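Local coordinates for protein chitooligosaccharide oxidase (Gibberella zeae, PDB 6Y0R) that oxidises the C1 hydroxyl of chitooligosaccharides to the corresponding lactones with a bicovalently bound FAD, passing the electrons to molecular oxygen and forming hydrogen peroxide, at residues A89-H94 with I128-R133; K47-A52 with E111-Y116; L134-T139 with N325-S330; A148-T153 with G169-K174. All blocks are in the same frame, centred on the assembly; numbering follows the deposited sequence.

Contact 1. Residues A89-H94 with I128-R133; sequences AKSGGH and IQPGAR. With FAD (flavin-adenine dinucleotide), chain B.
The carbonyl oxygen of Gly92 is gripped chiefly by Arg133, whose NH2 donates to Gly92 O over 3.0 Å. The nitrogen meets a lone pair in the carbonyl plane, while the oxygen sits at the guanidinium edge, tilted 16° from its plane. A water accepts from Arg133 NH1 at 2.9 Å and gives Gly92 O a second, weak bond. Arg133 spans the gap with a chain extended from CG to NE; NH2 also donates to Gly156 O, which should help fix the rotation of the group. With its oxygen turned to the arginine, Gly92 directs its N to a different side, at FAD O1P 3.1 Å off. Here the cofactor loop of the PCMH-type FAD-binding domain wraps the diphosphate with backbone amides: Ser91 N reaches FAD O2A at 2.8 Å, Gly93 N donates to the same oxygen, and His94 N serves FAD O2P. Ser91 OG, beside its own backbone N (chi1 -70°), donates to FAD N7A at 2.7 Å. Behind it, Ser91 CB rests 3.4 Å from Pro130 O, and the proline ring extends this wall to the adenine, Pro130 CG lying 3.5 Å from FAD N6A. Beyond the diphosphate, His94 ND1 is covalently joined to FAD C8M at 1.5 Å, and the far nitrogen, NE2, is hydrogen-bonded to Tyr333 OH.

Contact 2. Residues K47-A52 with E111-Y116; sequences KEDGTA and ELDRMY
Asp49 and Arg114 approach from opposite directions and form an end-on, two-nitrogen salt bridge. The straighter bond runs from Arg114 NH2 to Asp49 OD1, 2.9 Å with 165° at the hydrogen, and the second from Arg114 NH1 to Asp49 OD2 at 3.2 Å. Both oxygens are met on their syn side, yet the carboxylate and guanidinium planes are turned 50° apart, so the grip is twisted. Within the loop, Asp113 OD1 takes another bond from Arg114 NH2 at 2.8 Å through its syn lone pair, leaving one nitrogen shared by two carboxylates. Glu48 adds a long salt bridge, by charge alone: Glu48 OE2 lies 3.8 Å from Arg114 NH1, well out of the guanidinium plane, and no N-H points at it. Like charges also gather here. Asp49 OD1 is 4.3 Å from Asp113 OD1 and 4.2 Å from Glu111 OE1. Separately, Glu111 OE1 faces the backbone Asp49 O at 3.4 Å, acceptor against acceptor. Lys90 NZ answers both of that last pair, with a salt bridge to Glu111 and a hydrogen bond to Asp49 O, while Arg133 pairs with Asp113; these cations probably help keep the acidic cluster ionised. A water lies between Asp49 OD1 and Asp113 OD2. The salt-bridge network thus ties helix 44-50 to the type I turn that follows strand 108-111, and Asp49 and Glu111 both touch Ile64 on the adjacent strand 63-65.

Contact 3. Residues L134-T139 with N325-S330; sequences LGHVAT and NVNPTS
Thr329 lays its methyl over one face of the His136 imidazole: CG2 stands 3.5 Å from the ring centroid, 20° off the normal, a CH-pi contact displaced toward the ND1 side of the rim. The ring edge is taken by Asn327. His136 ND1 donates to Asn327 OD1 over 2.7 Å; the oxygen lies in the ring plane and offers a lone pair in its own carbonyl plane. Ring and amide are nearly coplanar across the bond, their planes only 7° apart. Both side chains reach it with CG anti to the backbone N (His136 chi1 178°), which carries the ring out beside the helix. A further contact on the ring is the edge-to-face one with Tyr116.

Beside this pair, the backbones come close. Gly135 CA approaches Val326 O to 2.9 Å as a CA-H...O contact, an approach that a residue without a side chain permits. Gly135 O and Val326 O, two acceptors, are 3.1 Å apart; Gly135 O takes its protons within the helix, from Thr139 N and, at 2.8 Å, from Thr139 OG1, which arrive on opposite faces of its plane. Thr139 CG2 then packs on Asn327 CG at 3.9 Å. In the two-domain architecture of this flavoenzyme family, helix 134-145 belongs to the FAD-binding part, whereas the 325-330 loop leads from helix 312-320 to strand 338-346, an outermost strand of the large antiparallel sheet. Thr139 and Val326 both touch Met313 of helix 312-320, which flanks the junction.

Contact 4. Residues A148-T153 with G169-K174; sequences ALAHGT and GMVARK. With FAD (flavin-adenine dinucleotide), chain B.
Thr153 divides at CB between protein and cofactor. Its CG2 branch meets Met170 CG at 3.9 Å, the two side chains crossing at a slant, while its OG1 branch, held between the backbone N and carbonyl carbon (chi1 59°), makes a weak, 3.5 Å bond to FAD O4. The firmer hold on that flavin carbonyl is the backbone Thr153 N, 3.0 Å from FAD O4. Such peptide N-H bonding to the pyrimidine end of the isoalloxazine ties the 148-153 loop of the PCMH-type FAD-binding domain, which leads toward helix 159-165, to the redox-active ring system. Next door the backbones meet, Gly169 CA pointing a hydrogen at His151 O across 3.4 Å. That oxygen also receives two waters: one accepts from Val171 N, and the other, 2.7 Å from His151 O, from Met170 N, so the type I turn from Gly169 to Ala172 is bridged to the loop by solvent. His151 CB points away from the 169-174 segment, and His151 ND1 donates to a lone pair of Gly152 O at 2.9 Å, with that oxygen close to the ring plane, bracing the peptide just before Thr153. Farther from the flavin, Ala150 CB touches Val171 CG2 at 4.1 Å, where Val171 takes the N-cap position of helix 172-175.

In the fold
Contacts 1 and 4 bind the FAD directly; contact 2 touches it through Leu112, and the Pro328 side chain of contact 3 is about 10 Å from it. Contacts 1 and 2 lie with centres 8 Å apart and are joined by Lys90 of contact 1, which couples the acidic network to the loop that binds the diphosphate. Contact 3 takes over where Arg133 ends: Arg133 CD packs on Pro328 O at 3.8 Å, and the helix of 134-139 continues from that arginine. On its far side Leu134 and Ala138 pack on His151 of contact 4, whose centre is 15 Å away. Contacts 1 and 4, centres 18 Å apart, both reach the isoalloxazine, contact 1 at its C8 methyl and contact 4 at O4, while contacts 2 and 4 do not meet.

Contact 1. Residues A89-H94 with I128-R133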
# COMPACT_ATOMS: atom_id res chain seq x y z
N ALA A 89 14.10 -2.44 -6.72
CA ALA A 89 13.13 -2.58 -7.82
C ALA A 89 12.08 -1.47 -7.67
O ALA A 89 11.63 -1.22 -6.53
CB ALA A 89 12.48 -3.92 -7.83
N LYS A 90 11.67 -0.89 -8.79
CA LYS A 90 10.59 0.14 -8.83
C LYS A 90 9.54 -0.40 -9.81
O LYS A 90 9.86 -0.56 -11.02
CB LYS A 90 11.12 1.53 -9.15
CG LYS A 90 10.08 2.64 -9.09
CD LYS A 90 10.66 4.01 -8.88
CE LYS A 90 10.04 5.10 -9.73
NZ LYS A 90 10.30 5.01 -11.18
N SER A 91 8.32 -0.60 -9.34
CA SER A 91 7.17 -1.07 -10.16
C SER A 91 6.35 0.17 -10.58
O SER A 91 6.63 0.76 -11.65
CB SER A 91 6.35 -2.11 -9.49
OG SER A 91 7.04 -3.34 -9.38
N GLY A 92 5.44 0.67 -9.74
CA GLY A 92 4.63 1.84 -10.07
C GLY A 92 5.23 3.12 -9.54
O GLY A 92 4.75 4.19 -9.91
N GLY A 93 6.24 3.05 -8.67
CA GLY A 93 6.89 4.24 -8.11
C GLY A 93 6.07 5.06 -7.14
O GLY A 93 6.49 6.15 -6.81
N HIS A 94 4.97 4.52 -6.58
CA HIS A 94 4.09 5.28 -5.66
C HIS A 94 4.61 5.31 -4.22
O HIS A 94 3.99 6.01 -3.43
CB HIS A 94 2.63 4.79 -5.72
CG HIS A 94 1.81 5.62 -6.63
ND1 HIS A 94 0.92 6.61 -6.19
CD2 HIS A 94 1.76 5.61 -7.99
CE1 HIS A 94 0.43 7.21 -7.28
NE2 HIS A 94 0.93 6.61 -8.39
N ILE A 128 0.50 -12.11 -13.22
CA ILE A 128 0.62 -10.65 -13.45
C ILE A 128 2.05 -10.21 -13.18
O ILE A 128 2.61 -10.59 -12.13
CB ILE A 128 -0.39 -9.90 -12.59
CG1 ILE A 128 -1.78 -10.54 -12.69
CG2 ILE A 128 -0.35 -8.43 -12.96
CD1 ILE A 128 -2.83 -9.87 -11.81
N GLN A 129 2.59 -9.44 -14.09
CA GLN A 129 3.89 -8.78 -13.90
C GLN A 129 3.71 -7.65 -12.91
O GLN A 129 2.71 -6.95 -12.94
CB GLN A 129 4.48 -8.35 -15.24
CG GLN A 129 4.82 -9.58 -16.10
CD GLN A 129 5.49 -9.21 -17.41
OE1 GLN A 129 5.16 -8.23 -18.07
NE2 GLN A 129 6.57 -9.93 -17.73
N PRO A 130 4.65 -7.45 -11.98
CA PRO A 130 4.46 -6.43 -10.93
C PRO A 130 4.46 -4.98 -11.44
O PRO A 130 3.95 -4.12 -10.74
CB PRO A 130 5.67 -6.63 -10.00
CG PRO A 130 6.70 -7.28 -10.90
CD PRO A 130 5.92 -8.18 -11.85
N GLY A 131 5.04 -4.72 -12.61
CA GLY A 131 5.00 -3.41 -13.25
C GLY A 131 3.60 -3.03 -13.78
O GLY A 131 3.44 -1.90 -14.14
N ALA A 132 2.63 -3.93 -13.75
CA ALA A 132 1.24 -3.61 -14.09
C ALA A 132 0.68 -2.66 -13.01
O ALA A 132 0.68 -3.05 -11.82
CB ALA A 132 0.42 -4.85 -14.17
N ARG A 133 0.12 -1.52 -13.41
CA ARG A 133 -0.55 -0.62 -12.44
C ARG A 133 -1.95 -1.14 -12.14
O ARG A 133 -2.52 -1.87 -12.96
CB ARG A 133 -0.52 0.81 -12.97
CG ARG A 133 0.89 1.33 -13.19
CD ARG A 133 0.92 2.71 -13.81
NE ARG A 133 2.27 3.07 -14.18
CZ ARG A 133 3.18 3.57 -13.34
NH1 ARG A 133 4.44 3.77 -13.73
NH2 ARG A 133 2.81 3.86 -12.11
PA FAD B . 7.30 1.46 -5.74
O1A FAD B . 7.78 2.76 -5.24
O2A FAD B . 7.64 1.02 -7.11
O5B FAD B . 7.72 0.29 -4.75
C5B FAD B . 7.30 0.26 -3.39
C4B FAD B . 8.22 -0.65 -2.60
O4B FAD B . 8.11 -2.01 -3.10
C3B FAD B . 9.74 -0.36 -2.66
O3B FAD B . 10.40 -0.83 -1.48
C2B FAD B . 10.17 -1.18 -3.86
O2B FAD B . 11.58 -1.46 -3.91
C1B FAD B . 9.34 -2.42 -3.67
N9A FAD B . 9.06 -3.16 -4.89
C8A FAD B . 8.27 -2.73 -5.92
N7A FAD B . 8.20 -3.62 -6.91
C5A FAD B . 9.00 -4.68 -6.48
C6A FAD B . 9.34 -5.91 -7.07
N6A FAD B . 8.84 -6.28 -8.25
N1A FAD B . 10.19 -6.74 -6.40
C2A FAD B . 10.67 -6.30 -5.23
N3A FAD B . 10.41 -5.18 -4.56
C4A FAD B . 9.55 -4.39 -5.24
N1 FAD B . -2.18 1.64 -0.63
C2 FAD B . -3.22 0.87 -0.26
O2 FAD B . -3.02 -0.19 0.45
N3 FAD B . -4.48 1.19 -0.66
C4 FAD B . -4.78 2.30 -1.44
O4 FAD B . -5.95 2.53 -1.79
C4X FAD B . -3.70 3.12 -1.86
N5 FAD B . -3.94 4.16 -2.67
C5X FAD B . -2.86 4.85 -3.16
C6 FAD B . -3.08 5.91 -4.08
C7 FAD B . -2.02 6.64 -4.59
C7M FAD B . -2.26 7.79 -5.54
C8 FAD B . -0.66 6.28 -4.22
C8M FAD B . 0.56 6.95 -4.82
C9 FAD B . -0.47 5.25 -3.28
C9A FAD B . -1.54 4.54 -2.74
N10 FAD B . -1.33 3.49 -1.83
C10 FAD B . -2.40 2.71 -1.39
C1' FAD B . 0.01 3.15 -1.35
C2' FAD B . 0.65 2.05 -2.20
O2' FAD B . 0.10 0.77 -1.89
C3' FAD B . 2.13 2.06 -1.92
O3' FAD B . 2.60 3.37 -2.30
C4' FAD B . 2.83 0.95 -2.72
O4' FAD B . 4.03 0.51 -2.07
C5' FAD B . 3.14 1.45 -4.10
O5' FAD B . 3.61 0.38 -4.94
P FAD B . 4.41 0.79 -6.25
O1P FAD B . 4.79 -0.45 -6.97
O2P FAD B . 3.72 1.85 -7.02
O3P FAD B . 5.69 1.53 -5.59
O HOH W 1 6.50 5.31 -12.49

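Contact 2. Residues K47-A52 with E111-Y116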
# COMPACT_ATOMS: atom_id res chain seq x y z
N LYS A 47 14.96 11.00 -16.66
CA LYS A 47 13.94 11.85 -15.99
C LYS A 47 12.60 11.11 -15.98
O LYS A 47 11.90 11.17 -14.96
CB LYS A 47 13.82 13.22 -16.66
CG LYS A 47 15.08 14.05 -16.53
CD LYS A 47 14.83 15.54 -16.49
CE LYS A 47 16.12 16.33 -16.38
NZ LYS A 47 16.28 17.27 -17.51
N GLU A 48 12.25 10.44 -17.07
CA GLU A 48 10.97 9.69 -17.17
C GLU A 48 10.89 8.58 -16.10
O GLU A 48 9.84 8.44 -15.44
CB GLU A 48 10.86 9.17 -18.61
CG GLU A 48 9.62 8.37 -18.87
CD GLU A 48 9.45 7.96 -20.31
OE1 GLU A 48 8.62 8.57 -20.98
OE2 GLU A 48 10.16 7.05 -20.76
N ASP A 49 11.96 7.80 -15.91
CA ASP A 49 11.97 6.66 -14.96
C ASP A 49 12.48 7.08 -13.58
O ASP A 49 12.24 6.34 -12.61
CB ASP A 49 12.82 5.52 -15.52
CG ASP A 49 12.30 5.03 -16.86
OD1 ASP A 49 11.05 4.97 -17.01
OD2 ASP A 49 13.13 4.66 -17.73
N GLY A 50 13.21 8.20 -13.49
CA GLY A 50 14.07 8.51 -12.34
C GLY A 50 13.58 9.70 -11.55
O GLY A 50 14.36 10.20 -10.73
N THR A 51 12.33 10.13 -11.75
CA THR A 51 11.72 11.23 -10.98
C THR A 51 10.74 10.59 -9.99
O THR A 51 9.73 10.03 -10.45
CB THR A 51 11.02 12.27 -11.84
OG1 THR A 51 11.99 12.76 -12.77
CG2 THR A 51 10.50 13.41 -10.99
N ALA A 52 11.08 10.66 -8.72
CA ALA A 52 10.28 10.03 -7.64
C ALA A 52 8.89 10.64 -7.64
O ALA A 52 8.70 11.83 -7.95
CB ALA A 52 10.98 10.18 -6.34
N GLU A 111 13.86 -0.55 -13.03
CA GLU A 111 12.53 -0.02 -13.44
C GLU A 111 11.75 -1.17 -14.07
O GLU A 111 12.22 -1.77 -15.05
CB GLU A 111 12.71 1.15 -14.41
CG GLU A 111 11.41 1.64 -14.99
CD GLU A 111 10.51 2.26 -13.93
OE1 GLU A 111 10.98 3.19 -13.20
OE2 GLU A 111 9.38 1.76 -13.77
N LEU A 112 10.57 -1.51 -13.56
CA LEU A 112 9.79 -2.69 -14.05
C LEU A 112 8.54 -2.27 -14.86
O LEU A 112 7.83 -3.17 -15.28
CB LEU A 112 9.39 -3.61 -12.90
CG LEU A 112 10.55 -4.20 -12.11
CD1 LEU A 112 10.08 -4.88 -10.84
CD2 LEU A 112 11.34 -5.17 -13.00
N ASP A 113 8.26 -0.99 -15.02
CA ASP A 113 6.95 -0.56 -15.57
C ASP A 113 6.86 -0.82 -17.09
O ASP A 113 5.74 -0.61 -17.61
CB ASP A 113 6.54 0.86 -15.22
CG ASP A 113 7.29 2.02 -15.85
OD1 ASP A 113 8.15 1.76 -16.75
OD2 ASP A 113 7.06 3.18 -15.41
N ARG A 114 7.91 -1.33 -17.76
CA ARG A 114 7.75 -1.82 -19.17
C ARG A 114 7.11 -3.21 -19.18
O ARG A 114 6.71 -3.70 -20.26
CB ARG A 114 9.09 -1.84 -19.90
CG ARG A 114 9.90 -0.57 -19.87
CD ARG A 114 9.19 0.69 -20.32
NE ARG A 114 10.13 1.76 -20.64
CZ ARG A 114 10.57 2.66 -19.78
NH1 ARG A 114 11.44 3.56 -20.17
NH2 ARG A 114 10.16 2.66 -18.51
N MET A 115 7.09 -3.91 -18.04
CA MET A 115 6.57 -5.28 -17.93
C MET A 115 5.24 -5.24 -17.16
O MET A 115 5.25 -5.20 -15.92
CB MET A 115 7.62 -6.16 -17.27
CG MET A 115 8.73 -6.52 -18.23
SD MET A 115 9.92 -7.65 -17.42
CE MET A 115 10.69 -6.43 -16.38
N TYR A 116 4.12 -5.24 -17.89
CA TYR A 116 2.79 -4.95 -17.31
C TYR A 116 1.78 -6.00 -17.79
O TYR A 116 0.58 -5.74 -17.73
CB TYR A 116 2.39 -3.50 -17.58
CG TYR A 116 2.40 -3.06 -19.02
CD1 TYR A 116 1.36 -3.40 -19.87
CD2 TYR A 116 3.40 -2.25 -19.50
CE1 TYR A 116 1.36 -3.00 -21.20
CE2 TYR A 116 3.42 -1.83 -20.82
CZ TYR A 116 2.40 -2.21 -21.66
OH TYR A 116 2.42 -1.76 -22.95
O HOH W 2 8.53 5.23 -16.31

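Contact 3. Residues L134-T139 with N325-S330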
# COMPACT_ATOMS: atom_id res chain seq x y z
N LEU A 134 -2.48 -0.81 -10.95
CA LEU A 134 -3.73 -1.42 -10.45
C LEU A 134 -4.86 -1.17 -11.47
O LEU A 134 -5.70 -2.04 -11.62
CB LEU A 134 -4.11 -0.83 -9.10
CG LEU A 134 -3.12 -1.10 -7.98
CD1 LEU A 134 -3.67 -0.52 -6.70
CD2 LEU A 134 -2.85 -2.58 -7.83
N GLY A 135 -4.92 -0.00 -12.08
CA GLY A 135 -6.02 0.26 -13.06
C GLY A 135 -5.90 -0.65 -14.25
O GLY A 135 -6.94 -1.16 -14.77
N HIS A 136 -4.68 -0.97 -14.67
CA HIS A 136 -4.44 -1.88 -15.80
C HIS A 136 -4.79 -3.31 -15.38
O HIS A 136 -5.41 -4.05 -16.12
CB HIS A 136 -3.02 -1.74 -16.31
CG HIS A 136 -2.71 -2.67 -17.42
ND1 HIS A 136 -3.38 -2.58 -18.67
CD2 HIS A 136 -1.84 -3.70 -17.52
CE1 HIS A 136 -2.88 -3.51 -19.47
NE2 HIS A 136 -1.93 -4.22 -18.79
N VAL A 137 -4.41 -3.71 -14.17
CA VAL A 137 -4.82 -5.00 -13.59
C VAL A 137 -6.34 -5.11 -13.63
O VAL A 137 -6.87 -6.15 -14.12
CB VAL A 137 -4.32 -5.16 -12.15
CG1 VAL A 137 -4.93 -6.38 -11.46
CG2 VAL A 137 -2.80 -5.26 -12.16
N ALA A 138 -7.03 -4.10 -13.08
CA ALA A 138 -8.50 -4.18 -12.94
C ALA A 138 -9.13 -4.22 -14.35
O ALA A 138 -10.03 -5.07 -14.59
CB ALA A 138 -9.05 -3.03 -12.16
N THR A 139 -8.63 -3.39 -15.26
CA THR A 139 -9.20 -3.31 -16.63
C THR A 139 -9.04 -4.67 -17.32
O THR A 139 -10.00 -5.20 -17.93
CB THR A 139 -8.53 -2.18 -17.42
OG1 THR A 139 -8.86 -0.96 -16.75
CG2 THR A 139 -9.03 -2.10 -18.85
N ASN A 325 -6.60 8.61 -15.77
CA ASN A 325 -6.45 7.42 -16.64
C ASN A 325 -6.62 6.19 -15.76
O ASN A 325 -5.77 5.97 -14.89
CB ASN A 325 -5.12 7.44 -17.39
CG ASN A 325 -4.96 6.35 -18.42
OD1 ASN A 325 -3.92 6.29 -19.08
ND2 ASN A 325 -5.92 5.47 -18.58
N VAL A 326 -7.65 5.41 -16.01
CA VAL A 326 -7.98 4.19 -15.25
C VAL A 326 -7.21 2.99 -15.82
O VAL A 326 -7.21 1.94 -15.16
CB VAL A 326 -9.50 3.96 -15.20
CG1 VAL A 326 -9.86 2.77 -14.36
CG2 VAL A 326 -10.17 5.22 -14.67
N ASN A 327 -6.54 3.16 -16.96
CA ASN A 327 -5.78 2.05 -17.56
C ASN A 327 -4.38 2.50 -17.94
O ASN A 327 -3.99 2.43 -19.11
CB ASN A 327 -6.56 1.40 -18.69
CG ASN A 327 -5.87 0.18 -19.24
OD1 ASN A 327 -5.12 -0.51 -18.55
ND2 ASN A 327 -6.07 -0.08 -20.52
N PRO A 328 -3.57 2.99 -16.99
CA PRO A 328 -2.25 3.52 -17.34
C PRO A 328 -1.22 2.41 -17.59
O PRO A 328 -1.07 1.51 -16.78
CB PRO A 328 -1.89 4.36 -16.11
CG PRO A 328 -2.56 3.63 -14.99
CD PRO A 328 -3.87 3.11 -15.56
N THR A 329 -0.56 2.46 -18.75
CA THR A 329 0.54 1.54 -19.10
C THR A 329 1.75 2.32 -19.63
O THR A 329 2.81 1.68 -19.75
CB THR A 329 0.08 0.49 -20.11
OG1 THR A 329 -0.36 1.21 -21.26
CG2 THR A 329 -1.05 -0.37 -19.59
N SER A 330 1.63 3.59 -19.99
CA SER A 330 2.71 4.34 -20.67
C SER A 330 3.94 4.45 -19.77
O SER A 330 3.80 4.73 -18.57
CB SER A 330 2.29 5.70 -21.09
OG SER A 330 3.37 6.35 -21.76

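Contact 4. Residues A148-T153 with G169-K174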
# COMPACT_ATOMS: atom_id res chain seq x y z
N ALA A 148 -11.56 -10.20 -10.76
CA ALA A 148 -11.05 -9.07 -9.95
C ALA A 148 -10.09 -9.61 -8.89
O ALA A 148 -10.11 -10.80 -8.58
CB ALA A 148 -12.20 -8.33 -9.32
N LEU A 149 -9.26 -8.68 -8.42
CA LEU A 149 -8.43 -8.84 -7.20
C LEU A 149 -8.79 -7.76 -6.20
O LEU A 149 -9.46 -6.76 -6.55
CB LEU A 149 -6.95 -8.75 -7.56
CG LEU A 149 -6.44 -9.89 -8.44
CD1 LEU A 149 -5.00 -9.60 -8.79
CD2 LEU A 149 -6.61 -11.23 -7.73
N ALA A 150 -8.41 -8.02 -4.95
CA ALA A 150 -8.69 -7.09 -3.84
C ALA A 150 -7.50 -6.14 -3.75
O ALA A 150 -6.53 -6.49 -3.20
CB ALA A 150 -8.91 -7.83 -2.56
N HIS A 151 -7.61 -4.98 -4.35
CA HIS A 151 -6.52 -3.98 -4.37
C HIS A 151 -7.13 -2.63 -4.05
O HIS A 151 -8.38 -2.52 -3.86
CB HIS A 151 -5.79 -3.98 -5.70
CG HIS A 151 -6.70 -3.79 -6.87
ND1 HIS A 151 -7.36 -2.59 -7.12
CD2 HIS A 151 -7.11 -4.67 -7.81
CE1 HIS A 151 -8.08 -2.73 -8.22
NE2 HIS A 151 -7.97 -3.99 -8.66
N GLY A 152 -6.25 -1.66 -3.85
CA GLY A 152 -6.60 -0.30 -3.44
C GLY A 152 -7.21 0.48 -4.58
O GLY A 152 -7.43 -0.04 -5.69
N THR A 153 -7.43 1.74 -4.31
CA THR A 153 -8.06 2.64 -5.29
C THR A 153 -7.01 3.42 -6.05
O THR A 153 -7.26 3.92 -7.08
CB THR A 153 -9.01 3.61 -4.59
OG1 THR A 153 -8.24 4.33 -3.65
CG2 THR A 153 -10.15 2.90 -3.89
N GLY A 169 -8.11 -2.16 0.01
CA GLY A 169 -9.08 -1.37 -0.76
C GLY A 169 -10.51 -1.67 -0.38
O GLY A 169 -10.75 -2.20 0.72
N MET A 170 -11.41 -1.32 -1.28
CA MET A 170 -12.85 -1.22 -0.97
C MET A 170 -13.55 -2.59 -0.86
O MET A 170 -14.74 -2.56 -0.57
CB MET A 170 -13.52 -0.39 -2.07
CG MET A 170 -13.02 1.04 -2.05
SD MET A 170 -13.64 1.79 -0.54
CE MET A 170 -12.46 3.13 -0.35
N VAL A 171 -12.88 -3.71 -1.12
CA VAL A 171 -13.48 -5.03 -0.79
C VAL A 171 -12.57 -5.81 0.14
O VAL A 171 -12.68 -7.06 0.15
CB VAL A 171 -13.86 -5.83 -2.04
CG1 VAL A 171 -14.99 -5.12 -2.78
CG2 VAL A 171 -12.69 -6.16 -2.94
N ALA A 172 -11.68 -5.15 0.89
CA ALA A 172 -10.71 -5.85 1.76
C ALA A 172 -11.44 -6.75 2.77
O ALA A 172 -10.94 -7.83 3.08
CB ALA A 172 -9.85 -4.82 2.47
N ARG A 173 -12.51 -6.28 3.38
CA ARG A 173 -13.10 -7.05 4.49
C ARG A 173 -13.74 -8.31 3.91
O ARG A 173 -13.85 -9.28 4.65
CB ARG A 173 -14.07 -6.24 5.32
CG ARG A 173 -13.38 -5.09 6.04
CD ARG A 173 -14.25 -4.34 7.00
NE ARG A 173 -14.61 -5.11 8.20
CZ ARG A 173 -15.75 -5.73 8.40
NH1 ARG A 173 -16.68 -5.76 7.47
NH2 ARG A 173 -15.93 -6.34 9.56
N LYS A 174 -14.10 -8.32 2.63
CA LYS A 174 -14.66 -9.58 2.04
C LYS A 174 -13.56 -10.48 1.49
O LYS A 174 -13.66 -11.73 1.64
CB LYS A 174 -15.66 -9.24 0.95
CG LYS A 174 -16.33 -10.45 0.32
CD LYS A 174 -17.28 -11.15 1.28
CE LYS A 174 -17.86 -12.40 0.65
NZ LYS A 174 -18.94 -12.93 1.50
PA FAD B . 7.30 1.46 -5.74
O1A FAD B . 7.78 2.76 -5.24
O2A FAD B . 7.64 1.02 -7.11
O5B FAD B . 7.72 0.29 -4.75
C5B FAD B . 7.30 0.26 -3.39
C4B FAD B . 8.22 -0.65 -2.60
O4B FAD B . 8.11 -2.01 -3.10
C3B FAD B . 9.74 -0.36 -2.66
O3B FAD B . 10.40 -0.83 -1.48
C2B FAD B . 10.17 -1.18 -3.86
O2B FAD B . 11.58 -1.46 -3.91
C1B FAD B . 9.34 -2.42 -3.67
N9A FAD B . 9.06 -3.16 -4.89
C8A FAD B . 8.27 -2.73 -5.92
N7A FAD B . 8.20 -3.62 -6.91
C5A FAD B . 9.00 -4.68 -6.48
C6A FAD B . 9.34 -5.91 -7.07
N6A FAD B . 8.84 -6.28 -8.25
N1A FAD B . 10.19 -6.74 -6.40
C2A FAD B . 10.67 -6.30 -5.23
N3A FAD B . 10.41 -5.18 -4.56
C4A FAD B . 9.55 -4.39 -5.24
N1 FAD B . -2.18 1.64 -0.63
C2 FAD B . -3.22 0.87 -0.26
O2 FAD B . -3.02 -0.19 0.45
N3 FAD B . -4.48 1.19 -0.66
C4 FAD B . -4.78 2.30 -1.44
O4 FAD B . -5.95 2.53 -1.79
C4X FAD B . -3.70 3.12 -1.86
N5 FAD B . -3.94 4.16 -2.67
C5X FAD B . -2.86 4.85 -3.16
C6 FAD B . -3.08 5.91 -4.08
C7 FAD B . -2.02 6.64 -4.59
C7M FAD B . -2.26 7.79 -5.54
C8 FAD B . -0.66 6.28 -4.22
C8M FAD B . 0.56 6.95 -4.82
C9 FAD B . -0.47 5.25 -3.28
C9A FAD B . -1.54 4.54 -2.74
N10 FAD B . -1.33 3.49 -1.83
C10 FAD B . -2.40 2.71 -1.39
C1' FAD B . 0.01 3.15 -1.35
C2' FAD B . 0.65 2.05 -2.20
O2' FAD B . 0.10 0.77 -1.89
C3' FAD B . 2.13 2.06 -1.92
O3' FAD B . 2.60 3.37 -2.30
C4' FAD B . 2.83 0.95 -2.72
O4' FAD B . 4.03 0.51 -2.07
C5' FAD B . 3.14 1.45 -4.10
O5' FAD B . 3.61 0.38 -4.94
P FAD B . 4.41 0.79 -6.25
O1P FAD B . 4.79 -0.45 -6.97
O2P FAD B . 3.72 1.85 -7.02
O3P FAD B . 5.69 1.53 -5.59
O HOH W 3 -10.01 -4.22 -1.98
O HOH W 4 -10.42 -0.72 -4.07